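Local coordinates for protein sialidase B (Streptococcus pneumoniae serotype 4, PDB 4XJW) that removes terminal sialic acid from oligosaccharides, glycoproteins and glycolipids by cleaving alpha-(2->3)-, alpha-(2->6)- and alpha-(2->8)-glycosidic linkages, at residues Lys39-Asn44 / Gly101-Asn106; Ile66-Ser71 / Pro609-Ala614; Ser94-His99 / Tyr604-Pro609; Leu629-Asp634 / Asn645-Ile650. The protein carries 1 engineered substitution. All blocks are in the same frame, centred on the assembly; numbering follows the deposited sequence.

Contact 1. Residues Lys39-Asn44 / Gly101-Asn106; sequences KADKPN and GQAVEN
Lys-39 lays its aliphatic chain along the backbone of Ala-103 and Val-104, with CG 3.5 Å from Val-104 O and CD 4.0 Å from Ala-103 CB. With CG beside the backbone N (chi1 -57°) and every later torsion near 180°, the chain runs out straight and brings its ammonium group past this backbone. There a water bridges the two segments: it accepts from Lys-39 NZ at 3.0 Å and donates to Ala-103 O at 2.8 Å. NZ is also in a long, weak ion pair with Asp-168. Ala-103 CB faces a second side chain, that of Asp-41, whose carboxylate carbon CG approaches to 4.0 Å. This is a plain van der Waals touch. Another water sits between the backbones, 2.9 Å from Ala-40 N and 2.7 Å from Val-104 O. The strands concerned pair directly nearby, where Asn-106 bonds through its backbone to Phe-38, but from Lys-39 onward no direct hydrogen bond joins the two segments, and the two waters bridge them. Val-104 turns its own side chain to the other side, onto Trp-96 and Pro-190. These water-bridged edges of two antiparallel strands, where strand 32-39 gives way to a loop, belong to the concanavalin-like beta sandwich that forms the N-terminal domain of this sialidase.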
loop_
_atom_site.group_PDB
_atom_site.type_symbol
_atom_site.label_atom_id
_atom_site.label_comp_id
_atom_site.label_asym_id
_atom_site.label_seq_id
_atom_site.Cartn_x
_atom_site.Cartn_y
_atom_site.Cartn_z
ATOM N N LYS A 39 5.163 -4.190 25.212
ATOM C CA LYS A 39 4.586 -2.899 24.900
ATOM C C LYS A 39 5.688 -1.869 24.921
ATOM O O LYS A 39 6.609 -1.946 25.743
ATOM C CB LYS A 39 3.529 -2.507 25.929
ATOM C CG LYS A 39 2.401 -3.510 26.084
ATOM C CD LYS A 39 1.481 -3.113 27.219
ATOM C CE LYS A 39 0.275 -4.031 27.271
ATOM N NZ LYS A 39 -0.585 -3.737 28.446
ATOM N N ALA A 40 5.602 -0.902 24.013
ATOM C CA ALA A 40 6.534 0.215 23.993
ATOM C C ALA A 40 5.861 1.392 23.319
ATOM O O ALA A 40 5.933 1.544 22.098
ATOM C CB ALA A 40 7.820 -0.159 23.246
ATOM N N ASP A 41 5.205 2.226 24.115
ATOM C CA ASP A 41 4.491 3.368 23.568
ATOM C C ASP A 41 5.279 4.665 23.718
ATOM O O ASP A 41 4.888 5.703 23.181
ATOM C CB ASP A 41 3.091 3.492 24.176
ATOM C CG ASP A 41 3.112 3.671 25.682
ATOM O OD1 ASP A 41 4.128 3.322 26.315
ATOM O OD2 ASP A 41 2.095 4.148 26.230
ATOM N N LYS A 42 6.392 4.598 24.446
ATOM C CA LYS A 42 7.334 5.712 24.533
ATOM C C LYS A 42 8.775 5.210 24.436
ATOM O O LYS A 42 9.586 5.446 25.340
ATOM C CB LYS A 42 7.146 6.486 25.840
ATOM C CG LYS A 42 5.710 6.883 26.133
ATOM C CD LYS A 42 5.640 7.994 27.169
ATOM C CE LYS A 42 4.235 8.159 27.727
ATOM N NZ LYS A 42 4.256 8.866 29.043
ATOM N N PRO A 43 9.112 4.524 23.328
ATOM C CA PRO A 43 10.445 3.915 23.230
ATOM C C PRO A 43 11.563 4.943 23.086
ATOM O O PRO A 43 11.342 6.032 22.563
ATOM C CB PRO A 43 10.358 3.116 21.934
ATOM C CG PRO A 43 9.355 3.882 21.098
ATOM C CD PRO A 43 8.319 4.311 22.098
ATOM N N ASN A 44 12.758 4.580 23.537
ATOM C CA ASN A 44 13.949 5.372 23.244
ATOM C C ASN A 44 14.300 5.189 21.765
ATOM O O ASN A 44 13.738 4.304 21.112
ATOM C CB ASN A 44 15.112 4.939 24.146
ATOM C CG ASN A 44 14.821 5.152 25.626
ATOM O OD1 ASN A 44 14.263 6.172 26.019
ATOM N ND2 ASN A 44 15.186 4.173 26.450
ATOM N N GLY A 101 -6.017 4.625 22.693
ATOM C CA GLY A 101 -5.543 5.162 23.959
ATOM C C GLY A 101 -4.824 4.186 24.875
ATOM O O GLY A 101 -4.614 4.488 26.051
ATOM N N GLN A 102 -4.441 3.024 24.351
ATOM C CA GLN A 102 -3.747 2.018 25.155
ATOM C C GLN A 102 -2.532 1.488 24.412
ATOM O O GLN A 102 -2.577 1.300 23.198
ATOM C CB GLN A 102 -4.669 0.835 25.494
ATOM C CG GLN A 102 -5.877 1.171 26.361
ATOM C CD GLN A 102 -6.663 -0.067 26.769
ATOM O OE1 GLN A 102 -7.672 -0.407 26.151
ATOM N NE2 GLN A 102 -6.201 -0.748 27.812
ATOM N N ALA A 103 -1.447 1.235 25.137
ATOM C CA ALA A 103 -0.288 0.580 24.540
ATOM C C ALA A 103 -0.668 -0.788 23.969
ATOM O O ALA A 103 -1.388 -1.568 24.608
ATOM C CB ALA A 103 0.834 0.440 25.563
ATOM N N VAL A 104 -0.179 -1.067 22.761
ATOM C CA VAL A 104 -0.434 -2.335 22.081
ATOM C C VAL A 104 0.510 -3.421 22.560
ATOM O O VAL A 104 1.708 -3.187 22.707
ATOM C CB VAL A 104 -0.286 -2.178 20.551
ATOM C CG1 VAL A 104 -0.236 -3.548 19.846
ATOM C CG2 VAL A 104 -1.417 -1.321 19.998
ATOM N N GLU A 105 -0.030 -4.611 22.804
ATOM C CA GLU A 105 0.808 -5.754 23.107
ATOM C C GLU A 105 1.274 -6.375 21.806
ATOM O O GLU A 105 0.515 -7.076 21.144
ATOM C CB GLU A 105 0.059 -6.791 23.942
ATOM C CG GLU A 105 0.894 -8.047 24.171
ATOM C CD GLU A 105 0.341 -8.931 25.270
ATOM O OE1 GLU A 105 -0.182 -10.017 24.951
ATOM O OE2 GLU A 105 0.445 -8.538 26.452
ATOM N N ASN A 106 2.518 -6.092 21.431
ATOM C CA ASN A 106 3.116 -6.726 20.265
ATOM C C ASN A 106 3.550 -8.133 20.580
ATOM O O ASN A 106 4.033 -8.404 21.683
ATOM C CB ASN A 106 4.348 -5.959 19.796
ATOM C CG ASN A 106 4.030 -4.544 19.374
ATOM O OD1 ASN A 106 3.562 -4.302 18.254
ATOM N ND2 ASN A 106 4.273 -3.599 20.270
HETATM O O HOH W 1 -2.042 -1.376 27.317
HETATM O O HOH W 2 3.285 -0.996 22.329
#

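Contact 2. Residues Ile66-Ser71 / Pro609-Ala614; sequences IFMRDS and PSYGYA
At the junction between the lectin-like domain and the catalytic propeller, the turn after strand 63-69 meets Ser-610 and Tyr-611 of the loop that leads to strand 616-620. Ser-610 OG donates a short 2.6 Å hydrogen bond to Asp-70 O, and the approach is close to linear at the acceptor, with a C=O...donor angle of 166°. The serine torsion (chi1 61°) sets OG between its own backbone N and carbonyl carbon, aimed across the interface. Asp-70 O also lies at the edge of the Tyr-611 ring, near its plane and 3.3 Å from CE1, a packing contact. The ring extends toward the end of strand 63-69, where Tyr-611 OH touches Met-68 CE at 3.5 Å; the methionine, bent at its last torsion, crosses the tyrosine at about a right angle. A water completes the seam, donating to Ser-71 O at 2.7 Å and accepting from Gly-612 N at 2.9 Å. Met-68 itself packs on Pro-43 and Leu-95 within its own domain. The contact thus joins a turn of the beta sandwich to a loop of the beta propeller, the two-domain architecture of this sialidase.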
loop_
_atom_site.group_PDB
_atom_site.type_symbol
_atom_site.label_atom_id
_atom_site.label_comp_id
_atom_site.label_asym_id
_atom_site.label_seq_id
_atom_site.Cartn_x
_atom_site.Cartn_y
_atom_site.Cartn_z
ATOM N N ILE A 66 17.852 -8.676 20.600
ATOM C CA ILE A 66 16.652 -8.297 19.866
ATOM C C ILE A 66 16.422 -6.820 20.177
ATOM O O ILE A 66 16.244 -6.446 21.339
ATOM C CB ILE A 66 15.430 -9.130 20.295
ATOM C CG1 ILE A 66 15.637 -10.606 19.958
ATOM C CG2 ILE A 66 14.168 -8.597 19.624
ATOM C CD1 ILE A 66 14.639 -11.551 20.664
ATOM N N PHE A 67 16.449 -5.972 19.154
ATOM C CA PHE A 67 16.314 -4.529 19.382
ATOM C C PHE A 67 15.165 -3.919 18.587
ATOM O O PHE A 67 14.629 -4.543 17.655
ATOM C CB PHE A 67 17.620 -3.785 19.061
ATOM C CG PHE A 67 17.981 -3.790 17.593
ATOM C CD1 PHE A 67 17.533 -2.778 16.748
ATOM C CD2 PHE A 67 18.757 -4.815 17.059
ATOM C CE1 PHE A 67 17.846 -2.790 15.397
ATOM C CE2 PHE A 67 19.089 -4.829 15.710
ATOM C CZ PHE A 67 18.623 -3.811 14.873
ATOM N N MET A 68 14.793 -2.699 18.966
ATOM C CA MET A 68 13.831 -1.910 18.211
ATOM C C MET A 68 14.287 -0.462 18.134
ATOM O O MET A 68 15.195 -0.029 18.862
ATOM C CB MET A 68 12.440 -1.959 18.839
ATOM C CG MET A 68 12.384 -1.365 20.240
ATOM S SD MET A 68 10.710 -1.305 20.921
ATOM C CE MET A 68 10.016 0.097 20.054
ATOM N N ARG A 69 13.645 0.286 17.250
ATOM C CA ARG A 69 13.903 1.714 17.104
ATOM C C ARG A 69 12.595 2.461 17.252
ATOM O O ARG A 69 11.516 1.877 17.077
ATOM C CB ARG A 69 14.521 2.030 15.738
ATOM C CG ARG A 69 15.908 1.456 15.521
ATOM C CD ARG A 69 16.514 1.970 14.218
ATOM N NE ARG A 69 17.823 1.379 13.948
ATOM C CZ ARG A 69 18.980 1.881 14.375
ATOM N NH1 ARG A 69 19.008 2.991 15.102
ATOM N NH2 ARG A 69 20.118 1.263 14.085
ATOM N N ASP A 70 12.678 3.748 17.572
ATOM C CA ASP A 70 11.458 4.525 17.756
ATOM C C ASP A 70 10.732 4.827 16.435
ATOM O O ASP A 70 9.698 5.489 16.429
ATOM C CB ASP A 70 11.705 5.793 18.586
ATOM C CG ASP A 70 12.579 6.810 17.876
ATOM O OD1 ASP A 70 13.010 6.546 16.737
ATOM O OD2 ASP A 70 12.841 7.873 18.479
ATOM N N SER A 71 11.284 4.324 15.333
ATOM C CA SER A 71 10.653 4.381 14.017
ATOM C C SER A 71 9.707 3.207 13.844
ATOM O O SER A 71 8.917 3.180 12.905
ATOM C CB SER A 71 11.719 4.264 12.937
ATOM O OG SER A 71 12.361 3.001 13.038
ATOM N N PRO A 609 3.439 9.293 16.943
ATOM C CA PRO A 609 3.836 10.305 15.961
ATOM C C PRO A 609 5.008 9.853 15.081
ATOM O O PRO A 609 5.123 10.292 13.931
ATOM C CB PRO A 609 4.251 11.491 16.840
ATOM C CG PRO A 609 3.389 11.366 18.049
ATOM C CD PRO A 609 3.220 9.869 18.282
ATOM N N SER A 610 5.869 8.984 15.610
ATOM C CA SER A 610 7.045 8.542 14.863
ATOM C C SER A 610 6.815 7.282 14.020
ATOM O O SER A 610 7.693 6.877 13.259
ATOM C CB SER A 610 8.206 8.298 15.822
ATOM O OG SER A 610 7.869 7.279 16.740
ATOM N N TYR A 611 5.651 6.656 14.163
ATOM C CA TYR A 611 5.363 5.445 13.398
ATOM C C TYR A 611 4.696 5.787 12.060
ATOM O O TYR A 611 3.961 6.780 11.950
ATOM C CB TYR A 611 4.519 4.474 14.217
ATOM C CG TYR A 611 5.296 3.675 15.247
ATOM C CD1 TYR A 611 6.594 4.020 15.606
ATOM C CD2 TYR A 611 4.733 2.549 15.842
ATOM C CE1 TYR A 611 7.303 3.276 16.540
ATOM C CE2 TYR A 611 5.432 1.797 16.781
ATOM C CZ TYR A 611 6.728 2.174 17.127
ATOM O OH TYR A 611 7.451 1.448 18.049
ATOM N N GLY A 612 4.988 4.981 11.040
ATOM C CA GLY A 612 4.611 5.283 9.668
ATOM C C GLY A 612 3.122 5.324 9.379
ATOM O O GLY A 612 2.330 4.531 9.901
ATOM N N TYR A 613 2.735 6.264 8.530
ATOM C CA TYR A 613 1.356 6.346 8.063
ATOM C C TYR A 613 1.358 7.093 6.749
ATOM O O TYR A 613 1.750 8.260 6.700
ATOM C CB TYR A 613 0.502 7.100 9.085
ATOM C CG TYR A 613 -0.997 7.005 8.859
ATOM C CD1 TYR A 613 -1.675 7.885 8.011
ATOM C CD2 TYR A 613 -1.743 6.050 9.530
ATOM C CE1 TYR A 613 -3.082 7.794 7.835
ATOM C CE2 TYR A 613 -3.119 5.947 9.370
ATOM C CZ TYR A 613 -3.780 6.811 8.518
ATOM O OH TYR A 613 -5.148 6.660 8.400
ATOM N N ALA A 614 0.960 6.430 5.669
ATOM C CA ALA A 614 1.051 7.038 4.352
ATOM C C ALA A 614 -0.314 7.141 3.683
ATOM O O ALA A 614 -1.187 7.819 4.209
ATOM C CB ALA A 614 2.102 6.325 3.476
HETATM O O HOH W 3 6.561 2.653 11.614
#

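Contact 3. Residues Ser94-His99 / Tyr604-Pro609; sequences SLWGKH and YGIDLP. Engineered in segment 604-609: Gly-605 (natural residue Asp).
The Trp-96 ring and the Asp-607 carboxylate lie with their planes only 17° apart, OD2 coming to 3.2 Å from CE3 at an oblique approach, while Lys-98 O lies in plane at the indole edge. Phe-191 meets the indole, nearly parallel to it, and Lys-632 makes a cation-pi contact with it. Asp-607 turns its CG away from its own backbone N (chi1 -162°), which carries the carboxylate to the amides of the opposing segment. Gly-97 N donates to the syn lone pair of OD2 at 3.0 Å and makes a weak second bond to OD1. Two further amides reach OD1 from opposite faces of the carboxylate plane: Lys-98 N at 2.8 Å and Leu-608 N at 2.7 Å. The Lys-98 and Leu-608 side chains cross at about a right angle, CG 3.8 Å from CD2. A water in the plane of the Tyr-604 ring joins Tyr-604 OH and His-99 ND1, each 2.7 Å away, and donates to Ile-606 O at 2.8 Å; Tyr-604 OH is also bonded to Lys-100 N. Gripped by three backbone amides and a salt bridge from Lys-632, the buried carboxylate is probably stabilised as an anion that ties sandwich to propeller.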
loop_
_atom_site.group_PDB
_atom_site.type_symbol
_atom_site.label_atom_id
_atom_site.label_comp_id
_atom_site.label_asym_id
_atom_site.label_seq_id
_atom_site.Cartn_x
_atom_site.Cartn_y
_atom_site.Cartn_z
ATOM N N SER A 94 7.814 -2.409 11.665
ATOM C CA SER A 94 7.374 -3.747 12.075
ATOM C C SER A 94 6.455 -3.781 13.304
ATOM O O SER A 94 5.909 -4.838 13.626
ATOM C CB SER A 94 8.593 -4.646 12.300
ATOM O OG SER A 94 9.290 -4.859 11.088
ATOM N N LEU A 95 6.289 -2.645 13.986
ATOM C CA LEU A 95 5.658 -2.624 15.314
ATOM C C LEU A 95 4.439 -1.720 15.400
ATOM O O LEU A 95 4.274 -0.794 14.611
ATOM C CB LEU A 95 6.662 -2.111 16.359
ATOM C CG LEU A 95 7.910 -2.948 16.594
ATOM C CD1 LEU A 95 8.857 -2.237 17.558
ATOM C CD2 LEU A 95 7.547 -4.300 17.146
ATOM N N TRP A 96 3.589 -1.994 16.385
ATOM C CA TRP A 96 2.556 -1.056 16.804
ATOM C C TRP A 96 2.942 -0.425 18.131
ATOM O O TRP A 96 3.683 -1.026 18.924
ATOM C CB TRP A 96 1.226 -1.789 16.954
ATOM C CG TRP A 96 0.421 -1.790 15.684
ATOM C CD1 TRP A 96 0.579 -2.629 14.609
ATOM C CD2 TRP A 96 -0.655 -0.900 15.345
ATOM N NE1 TRP A 96 -0.347 -2.315 13.628
ATOM C CE2 TRP A 96 -1.110 -1.256 14.056
ATOM C CE3 TRP A 96 -1.268 0.175 16.001
ATOM C CZ2 TRP A 96 -2.153 -0.576 13.413
ATOM C CZ3 TRP A 96 -2.309 0.838 15.369
ATOM C CH2 TRP A 96 -2.739 0.461 14.086
ATOM N N GLY A 97 2.443 0.780 18.382
ATOM C CA GLY A 97 2.741 1.489 19.618
ATOM C C GLY A 97 1.520 1.612 20.514
ATOM O O GLY A 97 1.491 1.070 21.632
ATOM N N LYS A 98 0.501 2.310 20.005
ATOM C CA LYS A 98 -0.747 2.548 20.734
ATOM C C LYS A 98 -1.951 2.377 19.818
ATOM O O LYS A 98 -1.849 2.545 18.604
ATOM C CB LYS A 98 -0.788 3.971 21.307
ATOM C CG LYS A 98 0.168 4.236 22.459
ATOM C CD LYS A 98 -0.015 5.640 23.047
ATOM C CE LYS A 98 -1.187 5.695 24.028
ATOM N NZ LYS A 98 -1.634 7.094 24.288
ATOM N N HIS A 99 -3.098 2.067 20.421
ATOM C CA HIS A 99 -4.360 1.909 19.706
ATOM C C HIS A 99 -5.464 2.210 20.711
ATOM O O HIS A 99 -5.448 1.673 21.819
ATOM C CB HIS A 99 -4.469 0.479 19.163
ATOM C CG HIS A 99 -5.750 0.182 18.443
ATOM N ND1 HIS A 99 -6.116 0.808 17.271
ATOM C CD2 HIS A 99 -6.727 -0.714 18.712
ATOM C CE1 HIS A 99 -7.281 0.331 16.865
ATOM N NE2 HIS A 99 -7.671 -0.595 17.721
ATOM N N TYR A 604 -7.469 12.377 16.348
ATOM C CA TYR A 604 -7.160 11.068 16.921
ATOM C C TYR A 604 -5.877 10.511 16.326
ATOM O O TYR A 604 -5.767 10.359 15.115
ATOM C CB TYR A 604 -8.293 10.076 16.660
ATOM C CG TYR A 604 -7.922 8.650 17.021
ATOM C CD1 TYR A 604 -7.904 8.228 18.350
ATOM C CD2 TYR A 604 -7.585 7.728 16.035
ATOM C CE1 TYR A 604 -7.549 6.928 18.684
ATOM C CE2 TYR A 604 -7.238 6.436 16.357
ATOM C CZ TYR A 604 -7.220 6.039 17.683
ATOM O OH TYR A 604 -6.871 4.743 17.993
ATOM N N GLY A 605 -4.914 10.192 17.176
ATOM C CA GLY A 605 -3.664 9.598 16.705
ATOM C C GLY A 605 -3.834 8.098 16.467
ATOM O O GLY A 605 -4.127 7.344 17.391
ATOM N N ILE A 606 -3.641 7.670 15.224
ATOM C CA ILE A 606 -3.762 6.253 14.860
ATOM C C ILE A 606 -2.714 5.402 15.596
ATOM O O ILE A 606 -2.984 4.286 16.043
ATOM C CB ILE A 606 -3.612 6.088 13.334
ATOM C CG1 ILE A 606 -4.784 6.744 12.602
ATOM C CG2 ILE A 606 -3.514 4.608 12.955
ATOM C CD1 ILE A 606 -5.988 5.838 12.491
ATOM N N ASP A 607 -1.507 5.944 15.714
ATOM C CA ASP A 607 -0.422 5.307 16.454
ATOM C C ASP A 607 0.585 6.428 16.727
ATOM O O ASP A 607 0.281 7.600 16.482
ATOM C CB ASP A 607 0.193 4.160 15.637
ATOM C CG ASP A 607 1.003 3.181 16.486
ATOM O OD1 ASP A 607 1.318 3.492 17.657
ATOM O OD2 ASP A 607 1.340 2.084 15.976
ATOM N N LEU A 608 1.776 6.077 17.215
ATOM C CA LEU A 608 2.774 7.058 17.663
ATOM C C LEU A 608 3.122 8.044 16.566
ATOM O O LEU A 608 3.115 7.691 15.385
ATOM C CB LEU A 608 4.050 6.340 18.115
ATOM C CG LEU A 608 3.894 5.193 19.107
ATOM C CD1 LEU A 608 5.238 4.707 19.636
ATOM C CD2 LEU A 608 2.960 5.591 20.246
ATOM N N PRO A 609 3.439 9.293 16.943
ATOM C CA PRO A 609 3.836 10.305 15.961
ATOM C C PRO A 609 5.008 9.853 15.081
ATOM O O PRO A 609 5.123 10.292 13.931
ATOM C CB PRO A 609 4.251 11.491 16.840
ATOM C CG PRO A 609 3.389 11.366 18.049
ATOM C CD PRO A 609 3.220 9.869 18.282
HETATM O O HOH W 4 -5.608 3.270 16.169
#

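Contact 4. Residues Leu629-Asp634 / Asn645-Ile650; sequences LFEKYD and NVVQYI
An inverse gamma turn centred on Lys-632 ends the pairing of Leu-629, Phe-630 and Glu-631 with Tyr-649, Gln-648 and Val-647, two neighbouring antiparallel strands of a sialidase beta-propeller sheet. The turn is closed by a weak bond from Tyr-633 N to Glu-631 O, 3.0 Å long. Next to it, Lys-632 N donates to Val-646 O at 2.8 Å, tilted 35° from the carbonyl plane, so the link persists where the regular strand has stopped. Phe-630 and Gln-648 form the hydrogen-bonded pair, N to O at 2.9 Å in one direction and 3.0 Å in the other. One face of the sheet carries Leu-629, Glu-631, Val-647 and Tyr-649. On it Leu-629 CD1 packs 3.8 Å from Val-647 CG1, and the Glu-631 chain runs side by side with Val-647. The Glu-631 carboxylate goes beyond the strands: it forms a salt bridge with Arg-207, which probably binds substrate, and bonds to the backbone N of Tyr-615, the probable nucleophile. This is consistent with a second-shell role, holding the Arg-207 side chain and the Tyr-615 backbone. On the face of Phe-630 and Gln-648, the phenyl ring rests 4.1 Å from Ile-650 CG1, reckoned at CE1, and stacks with Tyr-613. Past the turn, the Tyr-633 ring crosses Val-646 at about a right angle, CD1 being 3.6 Å from CG2. The Gln-648 amide is fixed at both ends: OE1 accepts from Trp-96 NE1, and NE2 donates to Asn-645 O at 3.3 Å, close to the amide plane.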
loop_
_atom_site.group_PDB
_atom_site.type_symbol
_atom_site.label_atom_id
_atom_site.label_comp_id
_atom_site.label_asym_id
_atom_site.label_seq_id
_atom_site.Cartn_x
_atom_site.Cartn_y
_atom_site.Cartn_z
ATOM N N LEU A 629 -8.219 1.508 6.209
ATOM C CA LEU A 629 -7.237 0.640 5.578
ATOM C C LEU A 629 -6.101 1.551 5.131
ATOM O O LEU A 629 -6.307 2.463 4.334
ATOM C CB LEU A 629 -7.847 -0.085 4.380
ATOM C CG LEU A 629 -6.938 -1.061 3.644
ATOM C CD1 LEU A 629 -6.550 -2.208 4.562
ATOM C CD2 LEU A 629 -7.639 -1.580 2.391
ATOM N N PHE A 630 -4.910 1.322 5.662
ATOM C CA PHE A 630 -3.844 2.297 5.447
ATOM C C PHE A 630 -2.465 1.672 5.339
ATOM O O PHE A 630 -2.217 0.563 5.845
ATOM C CB PHE A 630 -3.848 3.328 6.581
ATOM C CG PHE A 630 -3.465 2.759 7.924
ATOM C CD1 PHE A 630 -4.403 2.095 8.711
ATOM C CD2 PHE A 630 -2.163 2.888 8.401
ATOM C CE1 PHE A 630 -4.053 1.560 9.957
ATOM C CE2 PHE A 630 -1.813 2.371 9.645
ATOM C CZ PHE A 630 -2.747 1.709 10.419
ATOM N N GLU A 631 -1.561 2.413 4.697
ATOM C CA GLU A 631 -0.173 2.028 4.596
ATOM C C GLU A 631 0.525 2.379 5.903
ATOM O O GLU A 631 0.800 3.547 6.166
ATOM C CB GLU A 631 0.467 2.772 3.414
ATOM C CG GLU A 631 -0.081 2.328 2.043
ATOM C CD GLU A 631 0.430 3.176 0.890
ATOM O OE1 GLU A 631 0.974 4.285 1.125
ATOM O OE2 GLU A 631 0.326 2.707 -0.267
ATOM N N LYS A 632 0.811 1.380 6.730
ATOM C CA LYS A 632 1.484 1.617 8.007
ATOM C C LYS A 632 3.007 1.633 7.837
ATOM O O LYS A 632 3.741 0.829 8.421
ATOM C CB LYS A 632 1.066 0.598 9.076
ATOM C CG LYS A 632 1.425 1.059 10.491
ATOM C CD LYS A 632 1.089 0.037 11.554
ATOM C CE LYS A 632 1.471 0.561 12.930
ATOM N NZ LYS A 632 0.520 1.603 13.386
ATOM N N TYR A 633 3.481 2.567 7.027
ATOM C CA TYR A 633 4.915 2.764 6.847
ATOM C C TYR A 633 5.118 4.065 6.127
ATOM O O TYR A 633 4.164 4.688 5.645
ATOM C CB TYR A 633 5.567 1.597 6.084
ATOM C CG TYR A 633 5.429 1.614 4.570
ATOM C CD1 TYR A 633 4.195 1.418 3.949
ATOM C CD2 TYR A 633 6.535 1.824 3.767
ATOM C CE1 TYR A 633 4.083 1.425 2.554
ATOM C CE2 TYR A 633 6.447 1.824 2.389
ATOM C CZ TYR A 633 5.222 1.617 1.778
ATOM O OH TYR A 633 5.153 1.626 0.397
ATOM N N ASP A 634 6.363 4.501 6.072
ATOM C CA ASP A 634 6.647 5.726 5.359
ATOM C C ASP A 634 6.931 5.391 3.897
ATOM O O ASP A 634 8.027 4.945 3.542
ATOM C CB ASP A 634 7.811 6.454 6.009
ATOM C CG ASP A 634 8.017 7.829 5.425
ATOM O OD1 ASP A 634 7.825 7.982 4.201
ATOM O OD2 ASP A 634 8.376 8.750 6.190
ATOM N N ASN A 645 3.117 -6.750 3.973
ATOM C CA ASN A 645 2.063 -6.776 4.988
ATOM C C ASN A 645 2.065 -5.554 5.892
ATOM O O ASN A 645 1.884 -5.657 7.116
ATOM C CB ASN A 645 2.132 -8.075 5.805
ATOM C CG ASN A 645 1.720 -9.287 5.010
ATOM O OD1 ASN A 645 1.423 -9.192 3.822
ATOM N ND2 ASN A 645 1.711 -10.449 5.661
ATOM N N VAL A 646 2.247 -4.392 5.266
ATOM C CA VAL A 646 2.166 -3.109 5.964
ATOM C C VAL A 646 0.860 -2.352 5.692
ATOM O O VAL A 646 0.560 -1.389 6.390
ATOM C CB VAL A 646 3.379 -2.218 5.655
ATOM C CG1 VAL A 646 4.633 -2.790 6.326
ATOM C CG2 VAL A 646 3.570 -2.081 4.129
ATOM N N VAL A 647 0.087 -2.796 4.693
ATOM C CA VAL A 647 -1.257 -2.245 4.472
ATOM C C VAL A 647 -2.187 -3.024 5.402
ATOM O O VAL A 647 -2.352 -4.239 5.271
ATOM C CB VAL A 647 -1.723 -2.376 3.012
ATOM C CG1 VAL A 647 -3.163 -1.853 2.849
ATOM C CG2 VAL A 647 -0.783 -1.598 2.074
ATOM N N GLN A 648 -2.741 -2.310 6.375
ATOM C CA GLN A 648 -3.481 -2.914 7.482
ATOM C C GLN A 648 -4.811 -2.221 7.713
ATOM O O GLN A 648 -4.986 -1.054 7.373
ATOM C CB GLN A 648 -2.623 -2.837 8.750
ATOM C CG GLN A 648 -1.313 -3.595 8.622
ATOM C CD GLN A 648 -0.439 -3.521 9.846
ATOM O OE1 GLN A 648 -0.752 -2.837 10.819
ATOM N NE2 GLN A 648 0.696 -4.232 9.798
ATOM N N TYR A 649 -5.752 -2.971 8.286
ATOM C CA TYR A 649 -7.128 -2.514 8.498
ATOM C C TYR A 649 -7.453 -2.446 9.991
ATOM O O TYR A 649 -7.206 -3.405 10.743
ATOM C CB TYR A 649 -8.106 -3.481 7.812
ATOM C CG TYR A 649 -9.573 -3.152 8.068
ATOM C CD1 TYR A 649 -10.200 -2.145 7.354
ATOM C CD2 TYR A 649 -10.316 -3.841 9.032
ATOM C CE1 TYR A 649 -11.540 -1.829 7.580
ATOM C CE2 TYR A 649 -11.665 -3.528 9.269
ATOM C CZ TYR A 649 -12.261 -2.516 8.533
ATOM O OH TYR A 649 -13.581 -2.171 8.740
ATOM N N ILE A 650 -8.027 -1.323 10.416
ATOM C CA ILE A 650 -8.512 -1.191 11.790
ATOM C C ILE A 650 -9.969 -0.724 11.811
ATOM O O ILE A 650 -10.457 -0.134 10.845
ATOM C CB ILE A 650 -7.650 -0.233 12.630
ATOM C CG1 ILE A 650 -7.632 1.167 12.006
ATOM C CG2 ILE A 650 -6.222 -0.776 12.791
ATOM C CD1 ILE A 650 -6.988 2.229 12.877
#

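In the fold
Contacts 1, 2 and 3 gather at one junction: the centre of contact 1 is about 8 Å from that of contact 3 and about 11 Å from that of contact 2. Asn-44 O of contact 1 lies 3.6 Å from Asp-70 CB of contact 2, and Val-104 N lies 2.9 Å from Gly-97 O of contact 3. Contact 4 lies deeper in the propeller, its centre about 11 Å from that of contact 3, and is joined to it by Lys-632 and Gln-648. Residues 609-614 run straight into Tyr-615, and Glu-631 comes within about 3 Å of that side chain. The bound inhibitor Optactin is farther off, about 11 Å from the Tyr-649 side chain.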